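Local atomic coordinates of class D beta-lactamase (Fusobacterium nucleatum subsp. polymorphum, PDB entry 4IED), a protein that probably hydrolyses beta-lactam antibiotics to substituted beta-amino acids, as a class D beta-lactamase expected to confer antibiotic resistance. Residues 62-67 / 177-182; 158-163 / 167-172. All coordinates share one frame; numbering follows the deposited sequence.

Interaction 1: 62-67 / 177-182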
# COMPACT_ATOMS: atom_id res chain seq x y z
N PHE A 62 2.23 -2.56 -5.93
CA PHE A 62 3.35 -2.79 -6.76
C PHE A 62 3.44 -4.12 -7.42
O PHE A 62 4.02 -4.26 -8.50
CB PHE A 62 4.62 -2.36 -5.98
CG PHE A 62 4.56 -0.92 -5.66
CD1 PHE A 62 4.85 0.04 -6.63
CD2 PHE A 62 4.15 -0.42 -4.43
CE1 PHE A 62 4.68 1.37 -6.39
CE2 PHE A 62 4.04 0.91 -4.19
CZ PHE A 62 4.31 1.82 -5.15
N ASN A 63 2.93 -5.20 -6.78
CA ASN A 63 2.77 -6.47 -7.42
C ASN A 63 1.92 -6.26 -8.71
O ASN A 63 2.29 -6.81 -9.79
CB ASN A 63 2.16 -7.47 -6.41
CG ASN A 63 2.33 -8.93 -6.80
OD1 ASN A 63 2.89 -9.30 -7.81
ND2 ASN A 63 1.81 -9.84 -5.93
N THR A 64 0.84 -5.50 -8.61
CA THR A 64 0.01 -5.26 -9.80
C THR A 64 0.83 -4.56 -10.92
O THR A 64 0.80 -5.00 -12.08
CB THR A 64 -1.14 -4.30 -9.49
OG1 THR A 64 -1.93 -4.83 -8.37
CG2 THR A 64 -2.06 -4.14 -10.70
N LEU A 65 1.66 -3.57 -10.52
CA LEU A 65 2.43 -2.81 -11.54
C LEU A 65 3.41 -3.70 -12.23
O LEU A 65 3.54 -3.70 -13.46
CB LEU A 65 3.10 -1.66 -10.85
CG LEU A 65 3.87 -0.71 -11.68
CD1 LEU A 65 3.05 -0.01 -12.78
CD2 LEU A 65 4.65 0.30 -10.89
N ILE A 66 4.12 -4.55 -11.48
CA ILE A 66 5.05 -5.47 -12.09
C ILE A 66 4.36 -6.50 -12.95
O ILE A 66 4.83 -6.88 -14.03
CB ILE A 66 5.89 -6.19 -11.02
CG1 ILE A 66 6.74 -5.16 -10.23
CG2 ILE A 66 6.76 -7.25 -11.57
CD1 ILE A 66 7.28 -5.66 -8.89
N GLY A 67 3.20 -6.99 -12.55
CA GLY A 67 2.43 -7.90 -13.39
C GLY A 67 1.99 -7.33 -14.71
O GLY A 67 2.08 -7.98 -15.72
N GLU A 177 -1.15 4.22 -14.80
CA GLU A 177 -2.55 4.77 -14.79
C GLU A 177 -3.56 3.72 -14.21
O GLU A 177 -4.46 4.05 -13.48
CB GLU A 177 -2.98 5.22 -16.20
CG GLU A 177 -4.15 6.20 -16.20
CD GLU A 177 -3.73 7.50 -15.40
OE1 GLU A 177 -2.53 7.94 -15.46
OE2 GLU A 177 -4.63 8.12 -14.90
N GLN A 178 -3.41 2.49 -14.65
CA GLN A 178 -4.24 1.41 -14.21
C GLN A 178 -4.13 1.20 -12.73
O GLN A 178 -5.14 1.07 -12.00
CB GLN A 178 -3.93 0.14 -14.95
CG GLN A 178 -4.46 0.05 -16.34
CD GLN A 178 -4.01 -1.20 -16.96
OE1 GLN A 178 -4.46 -2.30 -16.68
NE2 GLN A 178 -2.99 -1.07 -17.77
N VAL A 179 -2.90 1.28 -12.21
CA VAL A 179 -2.75 1.10 -10.78
C VAL A 179 -3.36 2.27 -9.99
O VAL A 179 -3.97 2.10 -8.92
CB VAL A 179 -1.24 0.87 -10.42
CG1 VAL A 179 -1.07 0.83 -8.87
CG2 VAL A 179 -0.76 -0.44 -11.04
N LYS A 180 -3.24 3.48 -10.52
CA LYS A 180 -3.96 4.60 -9.93
C LYS A 180 -5.46 4.36 -9.98
O LYS A 180 -6.14 4.57 -8.95
CB LYS A 180 -3.66 5.89 -10.72
CG LYS A 180 -2.17 6.32 -10.68
CD LYS A 180 -2.00 7.68 -11.38
CE LYS A 180 -2.57 8.80 -10.50
NZ LYS A 180 -2.45 10.13 -11.15
N ASP A 181 -6.01 3.91 -11.09
CA ASP A 181 -7.44 3.78 -11.19
C ASP A 181 -8.00 2.74 -10.20
O ASP A 181 -9.04 2.94 -9.58
CB ASP A 181 -7.80 3.40 -12.58
CG ASP A 181 -9.27 3.67 -12.89
OD1 ASP A 181 -9.66 4.87 -13.01
OD2 ASP A 181 -10.04 2.69 -13.09
N ILE A 182 -7.33 1.61 -10.06
CA ILE A 182 -7.83 0.53 -9.16
C ILE A 182 -7.75 0.82 -7.70
O ILE A 182 -8.44 0.16 -6.92
CB ILE A 182 -7.15 -0.82 -9.46
CG1 ILE A 182 -5.68 -0.86 -9.05
CG2 ILE A 182 -7.37 -1.17 -10.97
CD1 ILE A 182 -4.89 -2.07 -9.41

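Interaction 2: 158-163 / 167-172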
# COMPACT_ATOMS: atom_id res chain seq x y z
N VAL A 158 6.20 6.28 0.93
CA VAL A 158 5.81 7.63 0.52
C VAL A 158 6.58 8.05 -0.71
O VAL A 158 6.02 8.66 -1.62
CB VAL A 158 5.97 8.59 1.71
CG1 VAL A 158 5.82 10.05 1.21
CG2 VAL A 158 4.92 8.29 2.76
N LYS A 159 7.89 7.78 -0.74
CA LYS A 159 8.69 8.16 -1.92
C LYS A 159 8.18 7.49 -3.18
O LYS A 159 7.99 8.13 -4.23
CB LYS A 159 10.17 7.90 -1.66
CG LYS A 159 10.81 8.83 -0.63
CD LYS A 159 12.31 8.74 -0.43
CE LYS A 159 12.79 9.62 0.77
NZ LYS A 159 14.22 9.32 1.22
N LEU A 160 7.86 6.20 -3.09
CA LEU A 160 7.34 5.47 -4.21
C LEU A 160 5.98 5.98 -4.66
O LEU A 160 5.66 6.09 -5.87
CB LEU A 160 7.23 3.99 -3.96
CG LEU A 160 8.47 3.16 -4.03
CD1 LEU A 160 8.21 1.79 -3.38
CD2 LEU A 160 8.99 3.04 -5.42
N LEU A 161 5.13 6.31 -3.70
CA LEU A 161 3.74 6.70 -3.99
C LEU A 161 3.74 8.11 -4.59
O LEU A 161 2.93 8.38 -5.46
CB LEU A 161 2.91 6.63 -2.72
CG LEU A 161 2.64 5.20 -2.32
CD1 LEU A 161 2.19 5.13 -0.86
CD2 LEU A 161 1.62 4.42 -3.20
N ASN A 162 4.61 8.98 -4.12
CA ASN A 162 4.76 10.30 -4.73
C ASN A 162 5.07 10.17 -6.22
O ASN A 162 4.51 10.86 -7.09
CB ASN A 162 5.81 11.12 -4.00
CG ASN A 162 6.04 12.45 -4.73
OD1 ASN A 162 5.15 13.26 -4.89
ND2 ASN A 162 7.19 12.60 -5.16
N LEU A 163 5.96 9.28 -6.55
CA LEU A 163 6.31 9.02 -7.97
C LEU A 163 5.13 8.35 -8.77
O LEU A 163 4.81 8.75 -9.90
CB LEU A 163 7.58 8.21 -8.09
CG LEU A 163 8.82 8.90 -7.56
CD1 LEU A 163 9.97 7.87 -7.44
CD2 LEU A 163 9.17 10.12 -8.35
N SER A 167 2.91 9.32 -12.28
CA SER A 167 3.35 8.44 -13.39
C SER A 167 4.83 8.65 -13.67
O SER A 167 5.28 8.56 -14.80
CB SER A 167 2.48 8.60 -14.64
OG SER A 167 1.15 8.13 -14.30
N LYS A 168 5.63 8.79 -12.62
CA LYS A 168 7.08 9.05 -12.76
C LYS A 168 7.96 7.86 -12.46
O LYS A 168 9.19 7.95 -12.49
CB LYS A 168 7.51 10.24 -11.86
CG LYS A 168 7.11 11.58 -12.46
CD LYS A 168 7.53 12.66 -11.51
CE LYS A 168 7.16 14.00 -12.13
NZ LYS A 168 7.91 14.45 -13.31
N LEU A 169 7.38 6.72 -12.26
CA LEU A 169 8.16 5.50 -12.08
C LEU A 169 8.60 4.98 -13.47
O LEU A 169 7.99 5.31 -14.47
CB LEU A 169 7.39 4.43 -11.30
CG LEU A 169 7.03 4.77 -9.89
CD1 LEU A 169 6.04 3.76 -9.30
CD2 LEU A 169 8.32 4.76 -9.04
N PRO A 170 9.63 4.12 -13.48
CA PRO A 170 10.13 3.64 -14.80
C PRO A 170 9.37 2.46 -15.38
O PRO A 170 9.92 1.34 -15.57
CB PRO A 170 11.59 3.22 -14.44
CG PRO A 170 11.53 2.77 -13.05
CD PRO A 170 10.52 3.70 -12.35
N PHE A 171 8.10 2.67 -15.61
CA PHE A 171 7.07 1.65 -16.01
C PHE A 171 6.20 2.37 -17.05
O PHE A 171 6.12 3.62 -17.10
CB PHE A 171 6.23 1.20 -14.85
CG PHE A 171 6.98 0.30 -13.91
CD1 PHE A 171 7.88 0.79 -12.94
CD2 PHE A 171 6.83 -1.09 -13.97
CE1 PHE A 171 8.61 -0.07 -12.15
CE2 PHE A 171 7.55 -1.92 -13.16
CZ PHE A 171 8.48 -1.39 -12.24
N LYS A 172 5.53 1.59 -17.86
CA LYS A 172 4.68 2.18 -18.89
C LYS A 172 3.65 3.11 -18.28
O LYS A 172 3.01 2.81 -17.25
CB LYS A 172 3.93 1.15 -19.76
CG LYS A 172 3.75 1.64 -21.18
CD LYS A 172 3.16 0.55 -22.11
CE LYS A 172 4.06 -0.69 -22.09
NZ LYS A 172 5.24 -0.54 -22.98

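Interaction 1: 62-67 / 177-182
Two helices of the helical part of the class D beta-lactamase fold pack here, with Thr64 and Leu65 of 62-67 meeting Val179 and Ile182 of 177-182. The segment axes come within 9.7 Å and run roughly antiparallel, at 146°. Val179 CG2 is the central methyl. It lies 3.9 Å from Thr64 CG2 as the two side chains slide past each other in opposite directions. The same methyl sits 4.1 Å from Leu65 CB and also reaches the backbone N of Leu65. Thr64 and Ile182 instead meet tip to tip, with Thr64 CG2 3.7 Å from Ile182 CD1. The threonine torsion, chi1 -56°, sets CG2 anti to the backbone N and leaves OG1 beside that N. OG1 is hydrogen-bonded to Tyr111 OH and to the backbone O of the carboxylated lysine at position 60. Ile103 of helix 99-105 packs on both Thr64 and Ile182, and Leu68 covers Val179. Thr64 thus divides its work: the methyl joins an apolar interface while the buried hydroxyl is satisfied by groups outside the two segments. Cohesion between the two segments rests on van der Waals packing, and the hydroxyl links this packing to the backbone of the modified lysine.

Interaction 2: 158-163 / 167-172
The carbonyl O of Leu163 accepts a hydrogen bond from Lys168 N at 2.8 Å. The N-H points almost straight at the oxygen, with an angle of 169°. The donor does not lie in the carbonyl plane but is tilted 35° from it. This bond belongs to a Schellman motif that ends helix 154-165. Ser167, with positive phi, is its C' residue, and the second bond of the motif runs from Ser167 N to Leu164 O. Ser167 N is also close to Leu163 O, but the angle there is too poor for a hydrogen bond.

Past the turn the chain runs on beyond the helix end, and the Leu169 side chain reaches back to it. Leu169 CD2 lies 3.7 Å from Leu163 CB, and Leu169 CG is 3.9 Å from the same CB. Leu163 CD1 also touches Leu169 CD2, so the Leu169 methyl fits against both the base and one branch of Leu163. The two side chains cross at about a right angle. The other branch of Leu163 turns to Lys168, where CD2 is 3.9 Å from Lys168 CB. The lysine side chain meets the helix through this CB, and the rest of it extends off the helix. One turn earlier, Leu160 CD2 meets Leu169 CD2 at 4.1 Å, again with the side chains crossed. In Leu169, chi1 of -64° puts CG beside the backbone N, and from there CD2 reaches both helix leucines. Gln176 of helix 173-182 also touches Leu169.

The turn therefore combines polar and apolar closure. Lys168 N gives a late carbonyl of the helix a donor from beyond its end, and the leucine packing fastens the departing chain to the last turns of the helix.

From the N terminus, helix 62-69 comes first and supplies one side of interaction 1. The chain then runs through 109 residues before 177-182 returns to it and closes a long loop. Interaction 2 falls wholly within that loop: 158-163 and 167-172 are separated by three residues and close a short local turn. That turn leads from helix 154-165 into helix 173-182, the second partner of interaction 1. The two contacts also touch directly. Phe62 CZ packs 3.8 Å from Leu160 CB, and Leu65 CG lies 3.8 Å from Phe171 CD2. Together they gather three helices and the connecting loop into one packed unit.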